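ABC transporter (Caldanaerobius, PDB 4G68) probably serves as the extracellular solute-binding protein of an ABC transporter, capturing sugars released from xylan and delivering them for uptake by a thermophilic bacterium. Local coordinates at residues 400-403 and 404-408; 418-421 and 422-426; 231-234 and 235-239. All blocks are in the same frame, centred on the assembly; numbering follows the deposited sequence.

Contact 1: residues 400-403 and 404-408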
ATOM      1  N   ALA C 400      -5.932   9.844  14.462  1.00 27.86           N
ATOM      2  CA  ALA C 400      -6.737  10.193  13.290  1.00 25.04           C
ATOM      3  C   ALA C 400      -6.806   9.002  12.349  1.00 28.35           C
ATOM      4  O   ALA C 400      -7.875   8.701  11.785  1.00 32.82           O
ATOM      5  CB  ALA C 400      -6.210  11.424  12.573  1.00 21.36           C
ATOM      6  N   ALA C 401      -5.691   8.288  12.195  1.00 22.96           N
ATOM      7  CA  ALA C 401      -5.689   7.206  11.211  1.00 27.35           C
ATOM      8  C   ALA C 401      -6.477   6.002  11.719  1.00 29.56           C
ATOM      9  O   ALA C 401      -7.113   5.261  10.922  1.00 26.32           O
ATOM     10  CB  ALA C 401      -4.270   6.815  10.880  1.00 24.54           C
ATOM     11  N   GLN C 402      -6.423   5.781  13.045  1.00 25.65           N
ATOM     12  CA  GLN C 402      -7.200   4.712  13.593  1.00 29.59           C
ATOM     13  C   GLN C 402      -8.694   5.045  13.493  1.00 31.59           C
ATOM     14  O   GLN C 402      -9.496   4.163  13.183  1.00 33.12           O
ATOM     15  CB  GLN C 402      -6.799   4.421  15.013  1.00 37.00           C
ATOM     16  CG  GLN C 402      -7.516   3.209  15.519  1.00 37.61           C
ATOM     17  CD  GLN C 402      -6.900   1.938  14.995  1.00 38.48           C
ATOM     18  OE1 GLN C 402      -5.748   1.606  15.336  1.00 40.51           O
ATOM     19  NE2 GLN C 402      -7.671   1.186  14.178  1.00 30.22           N
ATOM     20  N   THR C 403      -9.052   6.315  13.717  1.00 31.64           N
ATOM     21  CA  THR C 403     -10.453   6.780  13.664  1.00 31.84           C
ATOM     22  C   THR C 403     -11.103   6.387  12.297  1.00 34.10           C
ATOM     23  O   THR C 403     -12.166   5.711  12.254  1.00 30.57           O
ATOM     24  CB  THR C 403     -10.569   8.301  13.991  1.00 35.90           C
ATOM     25  OG1 THR C 403     -10.254   8.564  15.386  1.00 32.64           O
ATOM     26  CG2 THR C 403     -11.973   8.847  13.673  1.00 38.74           C
ATOM     27  N   HIS C 404     -10.450   6.810  11.206  1.00 31.31           N
ATOM     28  CA  HIS C 404     -10.835   6.450   9.841  1.00 30.63           C
ATOM     29  C   HIS C 404     -11.005   4.960   9.692  1.00 28.69           C
ATOM     30  O   HIS C 404     -12.063   4.500   9.298  1.00 23.34           O
ATOM     31  CB  HIS C 404      -9.821   7.005   8.820  1.00 31.62           C
ATOM     32  CG  HIS C 404     -10.236   6.804   7.367  1.00 29.03           C
ATOM     33  ND1 HIS C 404     -11.507   6.955   6.952  1.00 31.68           N
ATOM     34  CD2 HIS C 404      -9.510   6.410   6.268  1.00 27.72           C
ATOM     35  CE1 HIS C 404     -11.588   6.681   5.661  1.00 31.73           C
ATOM     36  NE2 HIS C 404     -10.362   6.361   5.226  1.00 34.28           N
ATOM     37  N   LYS C 405      -9.968   4.190  10.032  1.00 30.70           N
ATOM     38  CA  LYS C 405     -10.040   2.735   9.934  1.00 28.98           C
ATOM     39  C   LYS C 405     -11.208   2.149  10.685  1.00 29.71           C
ATOM     40  O   LYS C 405     -11.849   1.211  10.176  1.00 26.53           O
ATOM     41  CB  LYS C 405      -8.748   2.075  10.422  1.00 29.58           C
ATOM     42  CG  LYS C 405      -7.576   2.260   9.483  1.00 27.27           C
ATOM     43  CD  LYS C 405      -6.267   1.844  10.116  1.00 25.39           C
ATOM     44  CE  LYS C 405      -6.231   0.411  10.582  1.00 28.33           C
ATOM     45  NZ  LYS C 405      -5.001   0.265  11.379  1.00 23.55           N
ATOM     46  N   ASP C 406     -11.506   2.665  11.888  1.00 29.32           N
ATOM     47  CA  ASP C 406     -12.579   2.023  12.707  1.00 31.84           C
ATOM     48  C   ASP C 406     -13.966   2.288  12.163  1.00 29.88           C
ATOM     49  O   ASP C 406     -14.818   1.342  12.085  1.00 28.11           O
ATOM     50  CB  ASP C 406     -12.547   2.431  14.187  1.00 35.58           C
ATOM     51  CG  ASP C 406     -11.283   1.994  14.886  1.00 39.55           C
ATOM     52  OD1 ASP C 406     -10.706   0.953  14.487  1.00 34.55           O
ATOM     53  OD2 ASP C 406     -10.839   2.709  15.824  1.00 42.67           O
ATOM     54  N   LEU C 407     -14.156   3.539  11.734  1.00 29.23           N
ATOM     55  CA  LEU C 407     -15.387   4.009  11.154  1.00 27.03           C
ATOM     56  C   LEU C 407     -15.652   3.469   9.753  1.00 25.40           C
ATOM     57  O   LEU C 407     -16.779   3.295   9.355  1.00 25.91           O
ATOM     58  CB  LEU C 407     -15.348   5.557  11.080  1.00 28.35           C
ATOM     59  CG  LEU C 407     -15.450   6.408  12.375  1.00 29.55           C
ATOM     60  CD1 LEU C 407     -15.360   7.903  12.073  1.00 26.80           C
ATOM     61  CD2 LEU C 407     -16.685   6.077  13.217  1.00 32.58           C
ATOM     62  N   VAL C 408     -14.619   3.334   8.940  1.00 27.96           N
ATOM     63  CA  VAL C 408     -14.866   2.672   7.658  1.00 28.37           C
ATOM     64  C   VAL C 408     -15.309   1.265   8.028  1.00 27.67           C
ATOM     65  O   VAL C 408     -16.208   0.724   7.378  1.00 29.45           O
ATOM     66  CB  VAL C 408     -13.665   2.705   6.658  1.00 31.00           C
ATOM     67  CG1 VAL C 408     -13.872   1.695   5.509  1.00 30.59           C
ATOM     68  CG2 VAL C 408     -13.491   4.099   6.060  1.00 25.71           C
TER
HETATM   69  O   HOH W   1      -6.963  -1.326  13.552  1.00 26.11           O
HETATM   70  O   HOH W   2      -4.018   0.801  13.774  1.00 33.01           O

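Contact 2: residues 418-421 and 422-426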
ATOM      1  N   PRO C 418     -23.918   6.444   6.269  1.00 33.31           N
ATOM      2  CA  PRO C 418     -23.001   7.412   5.605  1.00 32.78           C
ATOM      3  C   PRO C 418     -22.994   8.801   6.231  1.00 37.90           C
ATOM      4  O   PRO C 418     -21.948   9.418   6.334  1.00 43.89           O
ATOM      5  CB  PRO C 418     -23.582   7.521   4.201  1.00 32.77           C
ATOM      6  CG  PRO C 418     -24.211   6.188   3.955  1.00 33.64           C
ATOM      7  CD  PRO C 418     -24.787   5.761   5.281  1.00 29.16           C
ATOM      8  N   GLU C 419     -24.171   9.320   6.570  1.00 38.44           N
ATOM      9  CA  GLU C 419     -24.304  10.645   7.170  1.00 40.73           C
ATOM     10  C   GLU C 419     -23.674  10.673   8.565  1.00 41.35           C
ATOM     11  O   GLU C 419     -22.929  11.584   8.887  1.00 41.00           O
ATOM     12  CB  GLU C 419     -25.768  11.067   7.188  1.00 46.29           C
ATOM     13  CG  GLU C 419     -26.341  11.425   5.802  1.00 47.73           C
ATOM     14  CD  GLU C 419     -26.795  10.223   4.946  1.00 52.79           C
ATOM     15  OE1 GLU C 419     -27.033   9.109   5.490  1.00 48.46           O
ATOM     16  OE2 GLU C 419     -26.931  10.424   3.698  1.00 47.20           O
ATOM     17  N   GLU C 420     -23.917   9.641   9.368  1.00 46.32           N
ATOM     18  CA  GLU C 420     -23.264   9.528  10.671  1.00 46.61           C
ATOM     19  C   GLU C 420     -21.788   9.288  10.503  1.00 51.45           C
ATOM     20  O   GLU C 420     -20.980   9.758  11.316  1.00 61.28           O
ATOM     21  CB  GLU C 420     -23.898   8.444  11.543  1.00 51.02           C
ATOM     22  CG  GLU C 420     -25.023   8.986  12.423  1.00 51.94           C
ATOM     23  CD  GLU C 420     -24.514  10.086  13.352  1.00 57.68           C
ATOM     24  OE1 GLU C 420     -23.483   9.865  14.044  1.00 54.56           O
ATOM     25  OE2 GLU C 420     -25.125  11.186  13.389  1.00 64.69           O
ATOM     26  N   TYR C 421     -21.435   8.576   9.435  1.00 43.02           N
ATOM     27  CA  TYR C 421     -20.043   8.353   9.134  1.00 39.31           C
ATOM     28  C   TYR C 421     -19.308   9.662   8.982  1.00 31.76           C
ATOM     29  O   TYR C 421     -18.310   9.845   9.611  1.00 35.35           O
ATOM     30  CB  TYR C 421     -19.871   7.541   7.867  1.00 38.78           C
ATOM     31  CG  TYR C 421     -18.448   7.564   7.389  1.00 34.82           C
ATOM     32  CD1 TYR C 421     -17.469   6.801   8.020  1.00 31.77           C
ATOM     33  CD2 TYR C 421     -18.078   8.379   6.314  1.00 35.63           C
ATOM     34  CE1 TYR C 421     -16.153   6.824   7.584  1.00 31.50           C
ATOM     35  CE2 TYR C 421     -16.763   8.407   5.875  1.00 34.97           C
ATOM     36  CZ  TYR C 421     -15.819   7.638   6.520  1.00 31.45           C
ATOM     37  OH  TYR C 421     -14.542   7.712   6.070  1.00 34.83           O
ATOM     38  N   SER C 422     -19.830  10.553   8.134  1.00 40.43           N
ATOM     39  CA  SER C 422     -19.153  11.778   7.772  1.00 38.58           C
ATOM     40  C   SER C 422     -19.129  12.762   8.930  1.00 41.68           C
ATOM     41  O   SER C 422     -18.124  13.454   9.096  1.00 43.59           O
ATOM     42  CB  SER C 422     -19.746  12.419   6.524  1.00 35.07           C
ATOM     43  OG  SER C 422     -19.657  11.556   5.402  1.00 34.06           O
ATOM     44  N   LYS C 423     -20.226  12.801   9.711  1.00 43.55           N
ATOM     45  CA  LYS C 423     -20.335  13.612  10.947  1.00 42.42           C
ATOM     46  C   LYS C 423     -19.270  13.248  11.965  1.00 39.66           C
ATOM     47  O   LYS C 423     -18.606  14.142  12.518  1.00 42.64           O
ATOM     48  CB  LYS C 423     -21.706  13.431  11.614  1.00 46.99           C
ATOM     49  CG  LYS C 423     -22.858  14.148  10.926  1.00 53.09           C
ATOM     50  CD  LYS C 423     -23.123  15.533  11.521  1.00 52.78           C
ATOM     51  CE  LYS C 423     -24.544  15.983  11.227  1.00 49.77           C
ATOM     52  NZ  LYS C 423     -24.659  16.580   9.869  1.00 54.60           N
ATOM     53  N   GLN C 424     -19.139  11.940  12.218  1.00 36.45           N
ATOM     54  CA  GLN C 424     -18.164  11.406  13.141  1.00 35.52           C
ATOM     55  C   GLN C 424     -16.713  11.534  12.643  1.00 38.94           C
ATOM     56  O   GLN C 424     -15.795  11.596  13.461  1.00 42.28           O
ATOM     57  CB  GLN C 424     -18.496   9.967  13.524  1.00 39.14           C
ATOM     58  CG  GLN C 424     -19.736   9.854  14.400  1.00 42.05           C
ATOM     59  CD  GLN C 424     -20.009   8.449  14.883  1.00 42.71           C
ATOM     60  OE1 GLN C 424     -19.112   7.759  15.382  1.00 50.23           O
ATOM     61  NE2 GLN C 424     -21.252   8.022  14.760  1.00 42.29           N
ATOM     62  N   MET C 425     -16.496  11.575  11.326  1.00 36.52           N
ATOM     63  CA  MET C 425     -15.116  11.746  10.787  1.00 33.45           C
ATOM     64  C   MET C 425     -14.673  13.162  11.119  1.00 35.27           C
ATOM     65  O   MET C 425     -13.572  13.377  11.651  1.00 36.83           O
ATOM     66  CB  MET C 425     -15.034  11.462   9.278  1.00 30.57           C
ATOM     67  CG  MET C 425     -14.916   9.982   8.903  1.00 28.53           C
ATOM     68  SD  MET C 425     -13.307   9.238   9.283  1.00 23.54           S
ATOM     69  CE  MET C 425     -12.362  10.241   8.143  1.00 27.84           C
ATOM     70  N   GLN C 426     -15.566  14.120  10.888  1.00 37.45           N
ATOM     71  CA  GLN C 426     -15.259  15.522  11.141  1.00 38.23           C
ATOM     72  C   GLN C 426     -15.113  15.873  12.638  1.00 41.48           C
ATOM     73  O   GLN C 426     -14.171  16.595  13.009  1.00 40.83           O
ATOM     74  CB  GLN C 426     -16.259  16.422  10.442  1.00 37.21           C
ATOM     75  CG  GLN C 426     -16.092  17.901  10.734  1.00 37.69           C
ATOM     76  CD  GLN C 426     -14.887  18.526  10.054  1.00 36.66           C
ATOM     77  OE1 GLN C 426     -14.197  17.907   9.193  1.00 32.53           O
ATOM     78  NE2 GLN C 426     -14.645  19.789  10.387  1.00 35.19           N
TER

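Contact 3: residues 231-234 and 235-239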
ATOM      1  N   ASP C 231     -17.219  16.198   6.595  1.00 32.36           N
ATOM      2  CA  ASP C 231     -18.670  16.114   6.441  1.00 34.09           C
ATOM      3  C   ASP C 231     -19.044  16.900   5.168  1.00 35.92           C
ATOM      4  O   ASP C 231     -19.465  18.046   5.226  1.00 34.68           O
ATOM      5  CB  ASP C 231     -19.386  16.671   7.694  1.00 35.31           C
ATOM      6  CG  ASP C 231     -20.864  16.293   7.746  1.00 37.36           C
ATOM      7  OD1 ASP C 231     -21.335  15.530   6.871  1.00 40.60           O
ATOM      8  OD2 ASP C 231     -21.580  16.765   8.666  1.00 36.21           O
ATOM      9  N   ASN C 232     -18.820  16.264   4.020  1.00 35.65           N
ATOM     10  CA  ASN C 232     -19.028  16.854   2.715  1.00 37.85           C
ATOM     11  C   ASN C 232     -19.711  15.771   1.872  1.00 39.43           C
ATOM     12  O   ASN C 232     -19.421  14.594   2.020  1.00 35.86           O
ATOM     13  CB  ASN C 232     -17.654  17.232   2.148  1.00 41.35           C
ATOM     14  CG  ASN C 232     -17.705  17.700   0.705  1.00 48.73           C
ATOM     15  OD1 ASN C 232     -18.075  16.934  -0.215  1.00 49.06           O
ATOM     16  ND2 ASN C 232     -17.305  18.963   0.477  1.00 46.83           N
ATOM     17  N   GLN C 233     -20.601  16.168   0.970  1.00 39.76           N
ATOM     18  CA  GLN C 233     -21.426  15.193   0.224  1.00 39.24           C
ATOM     19  C   GLN C 233     -20.605  14.129  -0.547  1.00 36.45           C
ATOM     20  O   GLN C 233     -20.959  12.908  -0.598  1.00 32.57           O
ATOM     21  CB  GLN C 233     -22.352  15.919  -0.763  1.00 38.63           C
ATOM     22  CG  GLN C 233     -23.494  15.054  -1.278  1.00 38.50           C
ATOM     23  CD  GLN C 233     -24.370  14.562  -0.147  1.00 39.49           C
ATOM     24  OE1 GLN C 233     -24.569  13.359   0.027  1.00 43.91           O
ATOM     25  NE2 GLN C 233     -24.888  15.496   0.641  1.00 41.72           N
ATOM     26  N   ALA C 234     -19.519  14.600  -1.161  1.00 35.57           N
ATOM     27  CA  ALA C 234     -18.661  13.705  -1.935  1.00 31.19           C
ATOM     28  C   ALA C 234     -18.244  12.501  -1.113  1.00 28.41           C
ATOM     29  O   ALA C 234     -18.187  11.420  -1.667  1.00 24.28           O
ATOM     30  CB  ALA C 234     -17.442  14.436  -2.488  1.00 30.25           C
ATOM     31  N   PHE C 235     -17.931  12.721   0.173  1.00 26.28           N
ATOM     32  CA  PHE C 235     -17.382  11.705   1.103  1.00 26.58           C
ATOM     33  C   PHE C 235     -18.510  10.857   1.683  1.00 27.40           C
ATOM     34  O   PHE C 235     -18.342   9.664   1.880  1.00 26.51           O
ATOM     35  CB  PHE C 235     -16.618  12.351   2.280  1.00 28.70           C
ATOM     36  CG  PHE C 235     -15.224  12.841   1.955  1.00 29.33           C
ATOM     37  CD1 PHE C 235     -14.722  12.854   0.640  1.00 31.38           C
ATOM     38  CD2 PHE C 235     -14.402  13.318   2.974  1.00 31.44           C
ATOM     39  CE1 PHE C 235     -13.429  13.306   0.370  1.00 31.53           C
ATOM     40  CE2 PHE C 235     -13.092  13.756   2.697  1.00 26.47           C
ATOM     41  CZ  PHE C 235     -12.608  13.750   1.418  1.00 28.11           C
ATOM     42  N   THR C 236     -19.639  11.487   2.009  1.00 25.93           N
ATOM     43  CA  THR C 236     -20.838  10.737   2.362  1.00 24.17           C
ATOM     44  C   THR C 236     -21.204   9.822   1.161  1.00 27.38           C
ATOM     45  O   THR C 236     -21.239   8.560   1.302  1.00 28.22           O
ATOM     46  CB  THR C 236     -22.013  11.666   2.763  1.00 26.54           C
ATOM     47  OG1 THR C 236     -21.523  12.664   3.661  1.00 27.21           O
ATOM     48  CG2 THR C 236     -23.118  10.887   3.505  1.00 20.15           C
ATOM     49  N   ASP C 237     -21.391  10.444  -0.010  1.00 28.88           N
ATOM     50  CA  ASP C 237     -21.645   9.735  -1.280  1.00 30.03           C
ATOM     51  C   ASP C 237     -20.690   8.579  -1.528  1.00 28.60           C
ATOM     52  O   ASP C 237     -21.125   7.574  -2.042  1.00 27.03           O
ATOM     53  CB  ASP C 237     -21.578  10.655  -2.492  1.00 31.06           C
ATOM     54  CG  ASP C 237     -22.846  11.518  -2.687  1.00 35.14           C
ATOM     55  OD1 ASP C 237     -23.899  11.316  -2.004  1.00 32.14           O
ATOM     56  OD2 ASP C 237     -22.762  12.409  -3.578  1.00 35.27           O
ATOM     57  N   ALA C 238     -19.393   8.733  -1.187  1.00 30.64           N
ATOM     58  CA  ALA C 238     -18.470   7.570  -1.198  1.00 24.77           C
ATOM     59  C   ALA C 238     -18.859   6.455  -0.189  1.00 26.92           C
ATOM     60  O   ALA C 238     -18.796   5.256  -0.501  1.00 25.31           O
ATOM     61  CB  ALA C 238     -17.011   8.007  -1.007  1.00 26.49           C
ATOM     62  N   ALA C 239     -19.269   6.838   1.013  1.00 26.52           N
ATOM     63  CA  ALA C 239     -19.631   5.871   2.056  1.00 23.59           C
ATOM     64  C   ALA C 239     -20.888   5.141   1.571  1.00 27.41           C
ATOM     65  O   ALA C 239     -20.959   3.902   1.601  1.00 25.53           O
ATOM     66  CB  ALA C 239     -19.844   6.551   3.392  1.00 24.34           C
TER

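Contact 1: residues 400-403 and 404-408
Gln-402 and Asp-406, one helical turn apart, are joined twice, once through side chains and once through the backbone. The amide of Gln-402 gives a hydrogen bond from NE2 to Asp-406 OD1 over 3.1 Å. It is a bent bond, 137° at the hydrogen, and NE2 sits above the carboxylate plane rather than in it, although the amide and carboxylate planes are only 13° apart. Gln-402 gets there because a bend at chi2 (78°) swings the amide forward over the next turn, toward Asp-406. Glu-200, outside the helix, brings a like charge close to Asp-406 OD1, so the donated N-H probably eases the crowding of negative charge there.

Two waters tie the same amide to Lys-405. One donates to Gln-402 OE1 at 2.5 Å and accepts from Lys-405 NZ at 2.6 Å; the other accepts from Gln-402 NE2 and, weakly, from NZ. Both ends of the amide are thus engaged, which would help to fix its rotation.

All this lies on one turn of the alpha-helix 398-412, whose i to i+4 backbone bonds run from His-404 N to Ala-400 O through Leu-407 N to Thr-403 O. The shortest of the four is Asp-406 N to Gln-402 O, 2.8 Å.

The apolar part rests on Thr-403 and Leu-407, which point the same way, side by side, with Thr-403 CG2 3.9 Å from Leu-407 CD1; the hydroxyl of Thr-403 is hydrogen-bonded to Asp-399 O, one turn back. His-404 leads off to the buried side, where the hydrogen bond of its NE2 to Asp-208 OD1 joins this helix to helix 201-215. Its ring also stacks with Trp-392.

Contact 2: residues 418-421 and 422-426
One face of the Tyr-421 ring carries Met-425, whose CG makes a CH-pi contact 3.8 Å from the ring centroid, 25° off the normal and shifted toward the rim. The sulfur follows obliquely, with Met-425 SD 4.8 Å from the centroid of the Tyr-421 ring, a Met-aromatic contact. Bends at chi2 (-72°) and chi3 of Met-425 curl its chain along the phenol end, bringing CE to 3.9 Å from Tyr-421 OH. The ring of Tyr-207, from helix 201-215, also meets Tyr-421, at an inclined angle.

A second pair, this time of two flat groups, is the Glu-420 carboxylate and the Gln-424 amide, whose planes are 48° apart. Gln-424 NE2 donates to Glu-420 OE1 at 3.0 Å in a nearly straight bond, entering by the anti lone pair and keeping close to its own amide plane.

Both pairs are i to i+4 neighbours in the first turns of helix 418-429, the last helix of the modelled chain. Its backbone bonds start with Ser-422 N to Pro-418 O. The hydroxyl of Ser-422 comes near the same carbonyl but has its stronger partner in Thr-236 OG1, on helix 233-248.

Contact 3: residues 231-234 and 235-239
With chi1 at -46°, Thr-236 holds OG1 beside its own backbone N, on the side facing the carbonyl of Asn-232 one turn back. Thr-236 OG1 stands 3.3 Å from Asn-232 O, but its proton has a second candidate in its stronger partner, Ser-422 OG. Asp-237 likewise carries CG beside its backbone N (chi1 -78°), and the carboxylate is thereby laid back toward Gln-233: CG of Asp-237 lies 3.1 Å from Gln-233 O, and OD2 of Asp-237 comes within 3.6 Å of CG of Gln-233.

The Asn-232 carbonyl accepts two backbone N-H groups. Thr-236 N reaches Asn-232 O at 3.1 Å almost straight (172°), whereas Phe-235 N approaches the same oxygen from above the carbonyl plane in a bent bond.

Asn-232 is the N-cap of helix 233-248: its side-chain OD1 accepts from Ala-234 N at 2.9 Å, with the donor lying in the plane of the amide carbonyl. The cap takes up one of the N-H groups in the first turn, which has no earlier helical carbonyl to bind. The i to i+4 pattern begins with the bond from Thr-236 N to Asn-232 O and continues with Asp-237 N to Gln-233 O, which is short at 2.6 Å, and Ala-238 N to Ala-234 O.

The buried ring of Phe-235 has its edge near the Ala-234 backbone, and the Ala-234 methyl CB lies beside it, 4.4 Å from CD1 of Phe-235. That ring packs on Thr-220 and Ala-223 of helix 217-224 and meets Trp-392 at an inclined angle. Asp-231, in the loop ahead of the cap, makes a long, weak ion pair from OD2 with Lys-423 NZ.

Overall arrangement
Contact 3 comes first along the chain, at the start of helix 233-248; contacts 1 and 2 follow on the successive helices 398-412 and 418-429 near the C-terminus. Contact 2 touches both of the others, its centre about 11 Å from that of contact 1 and 8 Å from that of contact 3. Tyr-421 and Met-425 pack against His-404, while Ser-422, Pro-418 and Lys-423 meet contact 3. Contacts 1 and 3 do not touch, their nearest atoms about 7 Å apart. Helix 418-429 therefore packs on the start of helix 233-248 and also touches helix 398-412, standing between the two in this solute-binding fold.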